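Local coordinates for phenazine-1-carboxylate N-methyltransferase (Pseudomonas aeruginosa, PDB 2IP2), which transfers a methyl group from S-adenosyl-L-methionine to phenazine-1-carboxylate, making 5-methylphenazine-1-carboxylate on the route to the virulence pigment pyocyanine, at residues S43-A48 and S53-I58; L88-V91 and F95-M98; T111-A116 and L291-A296; R162-R167 and T326-A331. One frame throughout, in Å; residues are numbered along the deposited sequence.

Contact 1: S43-A48 and S53-I58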
loop_
_atom_site.group_PDB
_atom_site.type_symbol
_atom_site.label_atom_id
_atom_site.label_comp_id
_atom_site.label_asym_id
_atom_site.label_seq_id
_atom_site.Cartn_x
_atom_site.Cartn_y
_atom_site.Cartn_z
ATOM N N SER A 43 -11.258 18.023 -17.007
ATOM C CA SER A 43 -12.527 17.355 -16.658
ATOM C C SER A 43 -12.465 15.840 -16.899
ATOM O O SER A 43 -11.613 15.356 -17.654
ATOM C CB SER A 43 -13.708 17.944 -17.467
ATOM O OG SER A 43 -13.609 17.545 -18.811
ATOM N N ASP A 44 -13.424 15.101 -16.348
ATOM C CA ASP A 44 -13.478 13.623 -16.569
ATOM C C ASP A 44 -13.561 13.319 -18.044
ATOM O O ASP A 44 -12.876 12.453 -18.532
ATOM C CB ASP A 44 -14.661 12.981 -15.833
ATOM C CG ASP A 44 -14.637 13.225 -14.329
ATOM O OD1 ASP A 44 -13.526 13.331 -13.781
ATOM O OD2 ASP A 44 -15.721 13.286 -13.688
ATOM N N GLU A 45 -14.381 14.079 -18.762
ATOM C CA GLU A 45 -14.578 13.873 -20.186
ATOM C C GLU A 45 -13.306 14.131 -21.045
ATOM O O GLU A 45 -12.917 13.311 -21.886
ATOM C CB GLU A 45 -15.763 14.750 -20.628
ATOM C CG GLU A 45 -17.152 14.389 -19.962
ATOM C CD GLU A 45 -17.351 14.954 -18.517
ATOM O OE1 GLU A 45 -16.650 15.929 -18.144
ATOM O OE2 GLU A 45 -18.206 14.397 -17.734
ATOM N N THR A 46 -12.668 15.277 -20.843
ATOM C CA THR A 46 -11.464 15.579 -21.625
ATOM C C THR A 46 -10.262 14.732 -21.202
ATOM O O THR A 46 -9.509 14.291 -22.038
ATOM C CB THR A 46 -11.096 17.062 -21.597
ATOM O OG1 THR A 46 -10.876 17.482 -20.247
ATOM C CG2 THR A 46 -12.278 17.902 -22.226
ATOM N N LEU A 47 -10.153 14.444 -19.906
ATOM C CA LEU A 47 -9.115 13.472 -19.449
ATOM C C LEU A 47 -9.299 12.071 -20.077
ATOM O O LEU A 47 -8.371 11.513 -20.629
ATOM C CB LEU A 47 -9.148 13.415 -17.930
ATOM C CG LEU A 47 -8.430 14.610 -17.262
ATOM C CD1 LEU A 47 -8.701 14.602 -15.736
ATOM C CD2 LEU A 47 -6.929 14.575 -17.588
ATOM N N ALA A 48 -10.536 11.557 -20.061
ATOM C CA ALA A 48 -10.873 10.280 -20.659
ATOM C C ALA A 48 -10.556 10.158 -22.132
ATOM O O ALA A 48 -9.994 9.130 -22.577
ATOM C CB ALA A 48 -12.350 9.867 -20.341
ATOM N N SER A 53 -9.969 6.291 -22.073
ATOM C CA SER A 53 -10.763 5.731 -21.011
ATOM C C SER A 53 -12.167 6.278 -21.167
ATOM O O SER A 53 -12.545 6.718 -22.231
ATOM C CB SER A 53 -10.158 6.128 -19.650
ATOM O OG SER A 53 -10.832 5.482 -18.589
ATOM N N ASP A 54 -12.964 6.190 -20.125
ATOM C CA ASP A 54 -14.332 6.641 -20.185
ATOM C C ASP A 54 -14.527 7.582 -19.005
ATOM O O ASP A 54 -13.811 7.488 -18.014
ATOM C CB ASP A 54 -15.206 5.378 -20.241
ATOM C CG ASP A 54 -16.379 5.430 -19.379
ATOM O OD1 ASP A 54 -16.227 5.295 -18.158
ATOM O OD2 ASP A 54 -17.473 5.578 -19.934
ATOM N N ALA A 55 -15.439 8.537 -19.130
ATOM C CA ALA A 55 -15.570 9.597 -18.150
ATOM C C ALA A 55 -15.878 9.044 -16.739
ATOM O O ALA A 55 -15.333 9.543 -15.758
ATOM C CB ALA A 55 -16.656 10.611 -18.594
ATOM N N GLU A 56 -16.697 7.993 -16.675
ATOM C CA GLU A 56 -17.100 7.402 -15.393
ATOM C C GLU A 56 -15.902 6.814 -14.645
ATOM O O GLU A 56 -15.764 7.029 -13.435
ATOM C CB GLU A 56 -18.184 6.360 -15.593
ATOM C CG GLU A 56 -18.870 6.069 -14.253
ATOM C CD GLU A 56 -19.497 4.659 -14.163
ATOM O OE1 GLU A 56 -19.827 4.222 -13.030
ATOM O OE2 GLU A 56 -19.626 3.985 -15.214
ATOM N N ARG A 57 -15.011 6.139 -15.369
ATOM C CA ARG A 57 -13.836 5.532 -14.712
ATOM C C ARG A 57 -12.869 6.584 -14.289
ATOM O O ARG A 57 -12.300 6.507 -13.210
ATOM C CB ARG A 57 -13.157 4.486 -15.612
ATOM C CG ARG A 57 -14.116 3.327 -15.855
ATOM C CD ARG A 57 -13.394 2.131 -16.547
ATOM N NE ARG A 57 -13.015 2.327 -17.953
ATOM C CZ ARG A 57 -13.859 2.246 -18.985
ATOM N NH1 ARG A 57 -15.135 1.942 -18.771
ATOM N NH2 ARG A 57 -13.414 2.420 -20.230
ATOM N N ILE A 58 -12.660 7.595 -15.142
ATOM C CA ILE A 58 -11.830 8.707 -14.718
ATOM C C ILE A 58 -12.373 9.394 -13.495
ATOM O O ILE A 58 -11.611 9.728 -12.554
ATOM C CB ILE A 58 -11.529 9.754 -15.859
ATOM C CG1 ILE A 58 -10.762 9.048 -16.985
ATOM C CG2 ILE A 58 -10.768 11.013 -15.265
ATOM C CD1 ILE A 58 -9.294 8.549 -16.694
#

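Contact 2: L88-V91 and F95-M98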
loop_
_atom_site.group_PDB
_atom_site.type_symbol
_atom_site.label_atom_id
_atom_site.label_comp_id
_atom_site.label_asym_id
_atom_site.label_seq_id
_atom_site.Cartn_x
_atom_site.Cartn_y
_atom_site.Cartn_z
ATOM N N LEU A 88 4.425 14.144 -9.378
ATOM C CA LEU A 88 4.229 13.121 -10.384
ATOM C C LEU A 88 4.452 13.594 -11.803
ATOM O O LEU A 88 4.446 12.774 -12.751
ATOM C CB LEU A 88 2.814 12.501 -10.269
ATOM C CG LEU A 88 2.382 11.969 -8.909
ATOM C CD1 LEU A 88 0.921 11.624 -8.999
ATOM C CD2 LEU A 88 3.247 10.764 -8.459
ATOM N N ARG A 89 4.576 14.922 -11.988
ATOM C CA ARG A 89 4.704 15.490 -13.337
ATOM C C ARG A 89 6.023 15.143 -14.006
ATOM O O ARG A 89 7.042 14.877 -13.351
ATOM C CB ARG A 89 4.560 17.031 -13.298
ATOM C CG ARG A 89 3.135 17.561 -13.037
ATOM C CD ARG A 89 3.199 19.060 -12.542
ATOM N NE ARG A 89 3.527 19.943 -13.623
ATOM C CZ ARG A 89 4.289 21.017 -13.542
ATOM N NH1 ARG A 89 4.843 21.409 -12.387
ATOM N NH2 ARG A 89 4.483 21.706 -14.651
ATOM N N ASP A 90 6.014 15.188 -15.317
ATOM C CA ASP A 90 7.183 14.856 -16.090
ATOM C C ASP A 90 8.119 16.084 -16.136
ATOM O O ASP A 90 8.210 16.742 -17.145
ATOM C CB ASP A 90 6.723 14.420 -17.483
ATOM C CG ASP A 90 7.855 13.875 -18.332
ATOM O OD1 ASP A 90 8.964 13.634 -17.792
ATOM O OD2 ASP A 90 7.623 13.726 -19.552
ATOM N N VAL A 91 8.775 16.368 -15.004
ATOM C CA VAL A 91 9.660 17.517 -14.835
ATOM C C VAL A 91 10.954 17.033 -14.136
ATOM O O VAL A 91 10.948 16.074 -13.353
ATOM C CB VAL A 91 8.953 18.689 -14.056
ATOM C CG1 VAL A 91 7.864 19.340 -14.940
ATOM C CG2 VAL A 91 8.357 18.186 -12.740
ATOM N N PHE A 95 9.157 12.815 -8.702
ATOM C CA PHE A 95 9.132 11.381 -8.326
ATOM C C PHE A 95 8.583 10.481 -9.437
ATOM O O PHE A 95 8.454 9.246 -9.265
ATOM C CB PHE A 95 8.312 11.227 -7.064
ATOM C CG PHE A 95 9.013 11.716 -5.829
ATOM C CD1 PHE A 95 10.064 12.612 -5.914
ATOM C CD2 PHE A 95 8.638 11.258 -4.568
ATOM C CE1 PHE A 95 10.716 13.070 -4.763
ATOM C CE2 PHE A 95 9.308 11.703 -3.395
ATOM C CZ PHE A 95 10.335 12.611 -3.500
ATOM N N ARG A 96 8.309 11.107 -10.593
ATOM C CA ARG A 96 7.591 10.402 -11.671
ATOM C C ARG A 96 8.280 9.101 -12.064
ATOM O O ARG A 96 7.660 8.049 -12.064
ATOM C CB ARG A 96 7.396 11.294 -12.917
ATOM C CG ARG A 96 6.913 10.514 -14.112
ATOM C CD ARG A 96 6.610 11.374 -15.409
ATOM N NE ARG A 96 6.719 10.486 -16.576
ATOM C CZ ARG A 96 5.716 9.805 -17.119
ATOM N NH1 ARG A 96 4.482 9.929 -16.657
ATOM N NH2 ARG A 96 5.957 9.022 -18.156
ATOM N N ASP A 97 9.567 9.158 -12.431
ATOM C CA ASP A 97 10.253 7.935 -12.857
ATOM C C ASP A 97 10.415 6.936 -11.734
ATOM O O ASP A 97 10.511 5.755 -12.005
ATOM C CB ASP A 97 11.640 8.283 -13.396
ATOM C CG ASP A 97 11.514 9.060 -14.683
ATOM O OD1 ASP A 97 10.767 8.566 -15.577
ATOM O OD2 ASP A 97 12.049 10.168 -14.747
ATOM N N MET A 98 10.552 7.427 -10.510
ATOM C CA MET A 98 10.618 6.507 -9.339
ATOM C C MET A 98 9.280 5.749 -9.180
ATOM O O MET A 98 9.256 4.505 -9.064
ATOM C CB MET A 98 10.968 7.270 -8.052
ATOM C CG MET A 98 11.190 6.359 -6.842
ATOM S SD MET A 98 10.990 7.201 -5.281
ATOM C CE MET A 98 9.197 7.406 -5.374
HETATM O O HOH W 1 3.015 12.190 -15.066
#

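Contact 3: T111-A116 and L291-A296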
loop_
_atom_site.group_PDB
_atom_site.type_symbol
_atom_site.label_atom_id
_atom_site.label_comp_id
_atom_site.label_asym_id
_atom_site.label_seq_id
_atom_site.Cartn_x
_atom_site.Cartn_y
_atom_site.Cartn_z
ATOM N N THR A 111 6.004 -9.263 -5.250
ATOM C CA THR A 111 4.970 -10.303 -5.337
ATOM C C THR A 111 5.419 -11.584 -4.566
ATOM O O THR A 111 4.722 -12.008 -3.671
ATOM C CB THR A 111 4.575 -10.537 -6.802
ATOM O OG1 THR A 111 3.955 -9.334 -7.237
ATOM C CG2 THR A 111 3.610 -11.734 -6.974
ATOM N N PRO A 112 6.626 -12.159 -4.868
ATOM C CA PRO A 112 7.036 -13.374 -4.102
ATOM C C PRO A 112 7.689 -13.076 -2.760
ATOM O O PRO A 112 8.658 -13.754 -2.334
ATOM C CB PRO A 112 8.004 -14.084 -5.081
ATOM C CG PRO A 112 8.666 -12.930 -5.763
ATOM C CD PRO A 112 7.580 -11.823 -5.936
ATOM N N ALA A 113 7.154 -12.098 -2.037
ATOM C CA ALA A 113 7.821 -11.650 -0.833
ATOM C C ALA A 113 7.921 -12.797 0.212
ATOM O O ALA A 113 8.879 -12.864 0.995
ATOM C CB ALA A 113 7.041 -10.478 -0.243
ATOM N N CYS A 114 6.905 -13.654 0.258
ATOM C CA CYS A 114 6.923 -14.763 1.250
ATOM C C CYS A 114 8.089 -15.713 0.965
ATOM O O CYS A 114 8.922 -15.941 1.818
ATOM C CB CYS A 114 5.579 -15.481 1.260
ATOM S SG CYS A 114 5.499 -16.684 2.633
ATOM N N GLU A 115 8.166 -16.177 -0.276
ATOM C CA GLU A 115 9.205 -17.116 -0.683
ATOM C C GLU A 115 10.610 -16.469 -0.460
ATOM O O GLU A 115 11.591 -17.147 -0.038
ATOM C CB GLU A 115 9.042 -17.572 -2.137
ATOM C CG GLU A 115 10.154 -18.527 -2.629
ATOM C CD GLU A 115 9.986 -18.974 -4.080
ATOM O OE1 GLU A 115 8.969 -18.609 -4.715
ATOM O OE2 GLU A 115 10.874 -19.698 -4.605
ATOM N N ALA A 116 10.687 -15.158 -0.696
ATOM C CA ALA A 116 11.916 -14.364 -0.565
ATOM C C ALA A 116 12.383 -14.353 0.889
ATOM O O ALA A 116 13.539 -14.676 1.171
ATOM C CB ALA A 116 11.692 -12.927 -1.108
ATOM N N LEU A 291 15.244 -3.060 0.723
ATOM C CA LEU A 291 16.632 -3.288 0.263
ATOM C C LEU A 291 16.961 -4.781 0.127
ATOM O O LEU A 291 17.611 -5.201 -0.847
ATOM C CB LEU A 291 17.635 -2.551 1.181
ATOM C CG LEU A 291 19.100 -2.481 0.730
ATOM C CD1 LEU A 291 19.195 -2.098 -0.747
ATOM C CD2 LEU A 291 19.830 -1.437 1.538
ATOM N N PHE A 292 16.492 -5.588 1.089
ATOM C CA PHE A 292 16.563 -7.009 0.970
ATOM C C PHE A 292 15.768 -7.497 -0.262
ATOM O O PHE A 292 16.271 -8.289 -1.078
ATOM C CB PHE A 292 16.036 -7.744 2.239
ATOM C CG PHE A 292 15.798 -9.202 1.964
ATOM C CD1 PHE A 292 16.895 -10.081 1.848
ATOM C CD2 PHE A 292 14.482 -9.677 1.671
ATOM C CE1 PHE A 292 16.679 -11.423 1.477
ATOM C CE2 PHE A 292 14.247 -10.996 1.331
ATOM C CZ PHE A 292 15.360 -11.893 1.224
ATOM N N MET A 293 14.523 -7.010 -0.380
ATOM C CA MET A 293 13.593 -7.539 -1.417
ATOM C C MET A 293 14.176 -7.245 -2.800
ATOM O O MET A 293 14.023 -8.057 -3.718
ATOM C CB MET A 293 12.199 -6.934 -1.276
ATOM C CG MET A 293 11.042 -7.685 -2.067
ATOM S SD MET A 293 10.932 -9.354 -1.398
ATOM C CE MET A 293 10.522 -9.122 0.351
ATOM N N ALA A 294 14.904 -6.127 -2.922
ATOM C CA ALA A 294 15.440 -5.725 -4.228
ATOM C C ALA A 294 16.770 -6.430 -4.557
ATOM O O ALA A 294 16.948 -6.932 -5.634
ATOM C CB ALA A 294 15.632 -4.258 -4.293
ATOM N N CYS A 295 17.683 -6.489 -3.595
ATOM C CA CYS A 295 19.030 -6.937 -3.932
ATOM C C CYS A 295 19.820 -7.508 -2.756
ATOM O O CYS A 295 21.086 -7.503 -2.800
ATOM C CB CYS A 295 19.802 -5.749 -4.479
ATOM S SG CYS A 295 20.069 -4.433 -3.282
ATOM N N ALA A 296 19.123 -7.976 -1.726
ATOM C CA ALA A 296 19.762 -8.595 -0.532
ATOM C C ALA A 296 20.727 -7.633 0.153
ATOM O O ALA A 296 21.693 -8.062 0.793
ATOM C CB ALA A 296 20.532 -9.943 -0.916
#

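Contact 4: R162-R167 and T326-A331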
loop_
_atom_site.group_PDB
_atom_site.type_symbol
_atom_site.label_atom_id
_atom_site.label_comp_id
_atom_site.label_asym_id
_atom_site.label_seq_id
_atom_site.Cartn_x
_atom_site.Cartn_y
_atom_site.Cartn_z
ATOM N N ARG A 162 23.894 22.868 1.023
ATOM C CA ARG A 162 23.256 23.855 1.920
ATOM C C ARG A 162 23.699 23.624 3.363
ATOM O O ARG A 162 23.740 24.569 4.145
ATOM C CB ARG A 162 21.716 23.820 1.861
ATOM C CG ARG A 162 21.090 24.166 0.493
ATOM C CD ARG A 162 19.533 24.162 0.511
ATOM N NE ARG A 162 18.978 24.082 -0.851
ATOM C CZ ARG A 162 18.255 23.058 -1.335
ATOM N NH1 ARG A 162 17.946 22.010 -0.567
ATOM N NH2 ARG A 162 17.826 23.078 -2.599
ATOM N N LEU A 163 24.017 22.383 3.731
ATOM C CA LEU A 163 24.500 22.098 5.105
ATOM C C LEU A 163 26.026 22.196 5.249
ATOM O O LEU A 163 26.528 22.473 6.338
ATOM C CB LEU A 163 24.053 20.713 5.569
ATOM C CG LEU A 163 22.570 20.388 5.767
ATOM C CD1 LEU A 163 22.393 18.856 5.615
ATOM C CD2 LEU A 163 22.016 20.855 7.137
ATOM N N LEU A 164 26.761 21.946 4.177
ATOM C CA LEU A 164 28.208 22.037 4.220
ATOM C C LEU A 164 28.647 23.175 3.330
ATOM O O LEU A 164 28.004 23.465 2.325
ATOM C CB LEU A 164 28.871 20.719 3.758
ATOM C CG LEU A 164 28.412 19.359 4.329
ATOM C CD1 LEU A 164 29.396 18.268 3.986
ATOM C CD2 LEU A 164 28.284 19.366 5.821
ATOM N N ASP A 165 29.763 23.812 3.683
ATOM C CA ASP A 165 30.271 24.901 2.898
ATOM C C ASP A 165 31.305 24.375 1.875
ATOM O O ASP A 165 32.388 23.957 2.239
ATOM C CB ASP A 165 30.868 25.972 3.863
ATOM C CG ASP A 165 31.202 27.318 3.172
ATOM O OD1 ASP A 165 31.159 27.461 1.922
ATOM O OD2 ASP A 165 31.538 28.264 3.935
ATOM N N PHE A 166 30.960 24.368 0.595
ATOM C CA PHE A 166 31.918 23.972 -0.434
ATOM C C PHE A 166 32.620 25.164 -1.079
ATOM O O PHE A 166 33.440 24.980 -1.978
ATOM C CB PHE A 166 31.252 23.110 -1.511
ATOM C CG PHE A 166 30.883 21.753 -1.030
ATOM C CD1 PHE A 166 29.695 21.567 -0.321
ATOM C CD2 PHE A 166 31.694 20.649 -1.318
ATOM C CE1 PHE A 166 29.321 20.293 0.137
ATOM C CE2 PHE A 166 31.333 19.367 -0.881
ATOM C CZ PHE A 166 30.137 19.181 -0.162
ATOM N N ARG A 167 32.281 26.390 -0.648
ATOM C CA ARG A 167 32.921 27.579 -1.235
ATOM C C ARG A 167 34.430 27.495 -0.999
ATOM O O ARG A 167 34.910 27.323 0.142
ATOM C CB ARG A 167 32.375 28.902 -0.663
ATOM C CG ARG A 167 31.049 29.363 -1.243
ATOM C CD ARG A 167 30.429 30.540 -0.474
ATOM N NE ARG A 167 30.414 30.237 0.964
ATOM C CZ ARG A 167 30.400 31.137 1.947
ATOM N NH1 ARG A 167 30.388 32.444 1.672
ATOM N NH2 ARG A 167 30.398 30.716 3.210
ATOM N N THR A 326 17.364 9.565 4.839
ATOM C CA THR A 326 18.829 9.399 4.668
ATOM C C THR A 326 19.561 10.211 5.727
ATOM O O THR A 326 19.016 11.169 6.262
ATOM C CB THR A 326 19.358 9.747 3.235
ATOM O OG1 THR A 326 20.744 10.165 3.279
ATOM C CG2 THR A 326 18.577 10.827 2.618
ATOM N N ARG A 327 20.769 9.792 6.061
ATOM C CA ARG A 327 21.494 10.450 7.151
ATOM C C ARG A 327 22.730 11.056 6.570
ATOM O O ARG A 327 23.316 10.484 5.639
ATOM C CB ARG A 327 21.952 9.438 8.159
ATOM C CG ARG A 327 21.715 9.872 9.557
ATOM C CD ARG A 327 20.688 8.914 10.142
ATOM N NE ARG A 327 19.665 9.600 10.911
ATOM C CZ ARG A 327 18.699 8.974 11.584
ATOM N NH1 ARG A 327 18.619 7.645 11.603
ATOM N NH2 ARG A 327 17.822 9.686 12.246
ATOM N N MET A 328 23.176 12.163 7.159
ATOM C CA MET A 328 24.483 12.718 6.771
ATOM C C MET A 328 25.304 12.675 8.047
ATOM O O MET A 328 24.905 13.279 9.034
ATOM C CB MET A 328 24.374 14.157 6.273
ATOM C CG MET A 328 25.788 14.778 5.922
ATOM S SD MET A 328 25.679 16.486 5.324
ATOM C CE MET A 328 25.414 17.339 6.886
ATOM N N ILE A 329 26.402 11.943 8.026
ATOM C CA ILE A 329 27.297 11.845 9.211
ATOM C C ILE A 329 28.637 12.513 8.831
ATOM O O ILE A 329 29.350 12.006 7.955
ATOM C CB ILE A 329 27.482 10.386 9.631
ATOM C CG1 ILE A 329 26.120 9.762 10.066
ATOM C CG2 ILE A 329 28.499 10.250 10.778
ATOM C CD1 ILE A 329 26.122 8.206 10.059
ATOM N N VAL A 330 28.961 13.638 9.499
ATOM C CA VAL A 330 30.232 14.332 9.262
ATOM C C VAL A 330 31.256 13.926 10.352
ATOM O O VAL A 330 30.945 13.965 11.559
ATOM C CB VAL A 330 30.057 15.861 9.158
ATOM C CG1 VAL A 330 31.402 16.518 8.751
ATOM C CG2 VAL A 330 28.985 16.211 8.112
ATOM N N ALA A 331 32.447 13.497 9.937
ATOM C CA ALA A 331 33.457 13.113 10.921
ATOM C C ALA A 331 34.786 13.792 10.552
ATOM O O ALA A 331 35.060 14.042 9.370
ATOM C CB ALA A 331 33.605 11.601 10.993
#

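Contact 1: S43-A48 and S53-I58
A48 O takes the backbone N-H of S53 in a nearly straight bond (2.9 Å, 174° at the hydrogen), which ties helix 44-51 to the linker just ahead of helix 55-67, while farther along the pair the CA atoms of D44 and A55 lie 4.8 Å apart. The S53 donor sits a little off the carbonyl plane of A48. The methyl of A48 presses on the peptide that opens the second helix, with CB 3.4 Å from D54 C. I58 splits its two branches between neighbours. Its chi1 of -62° sets CG1 beside the backbone N, where it meets A48 CB at 3.8 Å. CG2, anti to the backbone N, meets L47 CB at 3.9 Å. The side chains of L47 and I58 cross at about a right angle. At the start of the first helix, D44 CB lies 3.5 Å from A55 O. The D44 carboxylate is held at both oxygens: OD1 bonds to the hydroxyl of Y79 and OD2 to ND1 of H59. E45 CG touches the methyl of A55 at the margin. D54 caps the second helix, as its OD1 accepts from R57 N at 3.2 Å. S53 and R57 reach the second subunit, whose L117 O bonds both S53 OG and R57 NE. Helices 33-38, 44-51 and 55-67, followed by the hairpin 71-72/78-81, fit a winged helix-turn-helix, consistent with the N-terminal dimerisation domain of the O-methyltransferase family.

Contact 2: L88-V91 and F95-M98
The side chain of R96 lies across the backbone of L88, R89 and D90. Its chi1 of 169° carries CG away from its own backbone N, and the chain then runs extended as far as NE. The aliphatic part does most of the touching. CB sits 3.3 Å from L88 O and 3.6 Å from R89 O, and CD sits 3.6 Å from D90 CA. The CB of D90 is close to the same methylene, 3.7 Å from R96 CD. Rotation about CD-NE (chi4 92°) turns the guanidinium plane away from the line of its stem. D90 approaches obliquely, and its carboxylate plane is 39° from that of the guanidinium. D90 OD1 stays 4.1 Å from R96 NE, well out of the guanidinium plane, so only the attraction of opposite charges acts there. A water makes the polar link: it donates to L88 O at 2.8 Å and accepts from R96 NH1 at 3.1 Å. S94 OG accepts from R96 N and also bonds R89 O and V91 O, which must share its single proton. This joins the loop to the first turn of helix 96-102. L88 also packs on L12 of the second subunit. D90 is the centre of an inverse gamma turn, with a weak bond from V91 N to R89 O, in the loop that leads from helix 83-86 to helix 96-102.

Contact 3: T111-A116 and L291-A296
Apolar contact alone joins M293 to the two alanines A113 and A116. The methionine chain bends at chi2 (62°) and again at chi3 (61°), which brings its end round to helix 113-119. The methyl CE reaches A113 CB at 3.8 Å, and the sulfur SD lies 3.7 Å from A116 CB. F292 adds a ring atom to the same patch, with CE2 4.0 Å from A116 CB. A second kind of contact is between ring edge and carbonyl. F292 CZ comes within 3.3 Å of A116 O, which lies at the rim of the ring and near its plane. The slightly positive C-H edge probably suits the carbonyl oxygen there. Around these side chains, L117 also packs on both F292 and M293, and L126 of helix 123-128 touches A116. The second subunit closes in too: its V27 packs on A113 and its R60 on F292. No hydrogen bond joins the two segments. The small alanine side chains let a sulfur and a methyl come close to the helix. The buried joint between helices 113-119 and 282-295 probably rests mainly on apolar fit, with the F292 edge against A116 O as its one polar touch.

Contact 4: R162-R167 and T326-A331
M328 sends its methyl between two leucines, with CE 3.6 Å from L163 CD1 and 3.7 Å from L164 CD2. The sulfur follows behind, SD being 3.9 Å from L164 CD2. CG is anti to the backbone N (chi1 177°) and chi2 is extended (180°), which carries SD out toward the leucines before the bend at chi3. Both leucine side chains run alongside the methionine, pointing the reverse way. L164 CD2 is shared, because it also lies 4.0 Å from V330 CG2. M328 and V330, two positions apart on the strand, point to the same face. That strand, 326-333, runs antiparallel between strands 267-272 and 314-322 in the seven-stranded sheet of a class I, Rossmann-like methyltransferase. L163 and L164, at the end of helix 154-163, lie on this face, shortly before strand 170-174, the first of the sheet in chain order. Farther out, V320 touches both L163 and M328, and V269 touches both L164 and M328, which continues the apolar layer onto the flanking strands. The backbone is held as well: L163 O accepts from R318 NH1. Beyond the leucines, D165 forms an Asx turn, with OD1 accepting from R167 N at 3.0 Å. The R167 guanidinium forms a side-on salt bridge with the same carboxylate, NE to OD1 at 3.0 Å and NH2 to OD2 at 2.8 Å. R167 N and R167 NE reach OD1 from opposite faces of the carboxylate plane.

Overall arrangement
Contacts 1 and 2 follow one another along the chain, with centres 22 Å apart, and both touch the second subunit. Contact 3 touches it too, although its centre is 37 Å from that of contact 1. These three lie at or beside the dimer interface. Contact 4 is different: no other chain reaches its segments. Contacts 3 and 4 interleave in sequence, yet their nearest atoms stay about 11 Å apart. Contacts 1 and 4 are the farthest apart, with centres 47 Å from each other on opposite sides of the chain's centre. Of the four, only contact 4 comes near a predicted S-adenosyl-L-methionine site: the side chains of M328 and R241 are about 11 Å apart.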